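Local coordinates for branched-chain amino acid transport system substrate-binding protein (Rhodopseudomonas palustris, PDB 4JB2) that probably binds branched-chain amino acids or related small molecules in the periplasm and delivers them to an ABC-type importer, at residues 121-126 with 239-244. Residues are numbered along the deposited sequence; the frame is centred on the assembly and turned at random.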
loop_
_atom_site.group_PDB
_atom_site.type_symbol
_atom_site.label_atom_id
_atom_site.label_comp_id
_atom_site.label_asym_id
_atom_site.label_seq_id
_atom_site.Cartn_x
_atom_site.Cartn_y
_atom_site.Cartn_z
ATOM N N LYS A 121 -14.797 1.304 -0.083
ATOM C CA LYS A 121 -15.967 2.183 0.124
ATOM C C LYS A 121 -16.072 3.278 -0.970
ATOM O O LYS A 121 -17.155 3.533 -1.550
ATOM C CB LYS A 121 -15.929 2.794 1.515
ATOM C CG LYS A 121 -17.186 3.597 1.877
ATOM C CD LYS A 121 -17.174 4.062 3.348
ATOM C CE LYS A 121 -18.439 4.847 3.659
ATOM N NZ LYS A 121 -18.538 5.175 5.103
ATOM N N VAL A 122 -14.950 3.928 -1.261
ATOM C CA VAL A 122 -14.926 4.992 -2.246
ATOM C C VAL A 122 -15.299 4.379 -3.635
ATOM O O VAL A 122 -16.116 4.930 -4.383
ATOM C CB VAL A 122 -13.542 5.758 -2.180
ATOM C CG1 VAL A 122 -12.393 4.937 -2.805
ATOM C CG2 VAL A 122 -13.664 7.191 -2.775
ATOM N N LEU A 123 -14.734 3.207 -3.948
ATOM C CA LEU A 123 -15.119 2.485 -5.164
ATOM C C LEU A 123 -16.642 2.202 -5.239
ATOM O O LEU A 123 -17.292 2.496 -6.273
ATOM C CB LEU A 123 -14.309 1.213 -5.328
ATOM C CG LEU A 123 -12.785 1.435 -5.430
ATOM C CD1 LEU A 123 -12.058 0.110 -5.629
ATOM C CD2 LEU A 123 -12.401 2.368 -6.558
ATOM N N TYR A 124 -17.207 1.666 -4.157
ATOM C CA TYR A 124 -18.602 1.183 -4.189
ATOM C C TYR A 124 -19.598 2.334 -4.172
ATOM O O TYR A 124 -20.703 2.219 -4.725
ATOM C CB TYR A 124 -18.903 0.218 -3.033
ATOM C CG TYR A 124 -17.893 -0.878 -2.898
ATOM C CD1 TYR A 124 -17.267 -1.412 -4.038
ATOM C CD2 TYR A 124 -17.534 -1.377 -1.642
ATOM C CE1 TYR A 124 -16.296 -2.432 -3.931
ATOM C CE2 TYR A 124 -16.553 -2.425 -1.526
ATOM C CZ TYR A 124 -15.946 -2.928 -2.677
ATOM O OH TYR A 124 -14.964 -3.888 -2.597
ATOM N N GLU A 125 -19.220 3.420 -3.497
ATOM C CA GLU A 125 -20.013 4.637 -3.513
ATOM C C GLU A 125 -20.111 5.231 -4.925
ATOM O O GLU A 125 -21.167 5.744 -5.314
ATOM C CB GLU A 125 -19.427 5.654 -2.548
ATOM C CG GLU A 125 -20.001 5.509 -1.137
ATOM C CD GLU A 125 -19.239 6.327 -0.089
ATOM O OE1 GLU A 125 -18.166 6.873 -0.425
ATOM O OE2 GLU A 125 -19.720 6.409 1.073
ATOM N N HIS A 126 -19.007 5.193 -5.667
ATOM C CA HIS A 126 -19.036 5.674 -7.031
ATOM C C HIS A 126 -19.934 4.737 -7.873
ATOM O O HIS A 126 -20.704 5.205 -8.706
ATOM C CB HIS A 126 -17.628 5.757 -7.611
ATOM C CG HIS A 126 -17.581 6.178 -9.049
ATOM N ND1 HIS A 126 -17.654 5.274 -10.093
ATOM C CD2 HIS A 126 -17.440 7.399 -9.618
ATOM C CE1 HIS A 126 -17.587 5.924 -11.239
ATOM N NE2 HIS A 126 -17.445 7.214 -10.981
ATOM N N LEU A 239 -11.531 3.714 -12.981
ATOM C CA LEU A 239 -11.685 4.323 -11.678
ATOM C C LEU A 239 -10.770 3.579 -10.715
ATOM O O LEU A 239 -10.824 2.358 -10.585
ATOM C CB LEU A 239 -13.157 4.292 -11.235
ATOM C CG LEU A 239 -13.893 5.218 -12.211
ATOM C CD1 LEU A 239 -15.269 4.732 -12.520
ATOM C CD2 LEU A 239 -13.832 6.708 -11.807
ATOM N N MET A 240 -9.929 4.353 -10.037
ATOM C CA MET A 240 -8.911 3.809 -9.180
ATOM C C MET A 240 -8.883 4.458 -7.799
ATOM O O MET A 240 -8.761 5.701 -7.697
ATOM C CB MET A 240 -7.550 4.066 -9.816
ATOM C CG MET A 240 -6.519 3.136 -9.230
ATOM S SD MET A 240 -4.939 3.608 -9.911
ATOM C CE MET A 240 -5.050 2.789 -11.504
ATOM N N ALA A 241 -8.910 3.603 -6.763
ATOM C CA ALA A 241 -8.759 4.041 -5.384
ATOM C C ALA A 241 -7.307 4.473 -5.190
ATOM O O ALA A 241 -6.377 3.835 -5.730
ATOM C CB ALA A 241 -9.099 2.906 -4.418
ATOM N N SER A 242 -7.109 5.556 -4.439
ATOM C CA SER A 242 -5.775 6.070 -4.203
ATOM C C SER A 242 -5.625 6.756 -2.841
ATOM O O SER A 242 -6.596 7.261 -2.282
ATOM C CB SER A 242 -5.476 7.083 -5.305
ATOM O OG SER A 242 -4.248 7.761 -5.079
ATOM N N GLY A 243 -4.400 6.801 -2.335
ATOM C CA GLY A 243 -4.089 7.687 -1.183
ATOM C C GLY A 243 -4.084 9.146 -1.631
ATOM O O GLY A 243 -3.926 9.399 -2.804
ATOM N N PRO A 244 -4.212 10.118 -0.706
ATOM C CA PRO A 244 -4.279 11.508 -1.181
ATOM C C PRO A 244 -2.926 12.040 -1.670
ATOM O O PRO A 244 -2.890 13.113 -2.260
ATOM C CB PRO A 244 -4.759 12.290 0.052
ATOM C CG PRO A 244 -4.446 11.416 1.206
ATOM C CD PRO A 244 -4.615 10.000 0.710
#
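Leu-123 and Ala-241 show in small compass how a helix is seated on a beta-sheet: a branched side chain descends from the helix onto a strand residue small enough to let it approach. The methyl CD2 of Leu-123 lies 3.7 Å from the backbone N of Ala-241 and 4.0 Å from its CB, so it packs against main chain as much as side chain. With CG anti to the carbonyl carbon (chi1 -60°), the end of Leu-123 swings nearer the strand than its first bond promises. One turn along, His-126 meets Leu-239, the two side chains running roughly perpendicular. Methyl CD2 of Leu-239 sits over one face of the imidazole but displaced from its centre, 4.1 Å from the ring centroid and 26° off its normal, a CH-pi contact. The rotation of the ring is probably steadied by Tyr-217, whose hydroxyl OH is hydrogen-bonded to ND1. Were His-126 an alanine, Leu-239 would probably lose the ring its methyl lies over, and the Tyr-217 hydroxyl its bond to ND1. Against these buried leucines and Ala-241, packing is looser at the partly exposed Val-122, whose single methyl contact is CG1 to Ala-241 CB at 4.2 Å. The 121-126 part of helix 116-129 thus runs roughly antiparallel to strand 239-242, at 149° between their directions, covering one face of the seven-stranded sheet, the alpha/beta layering of a periplasmic binding protein lobe.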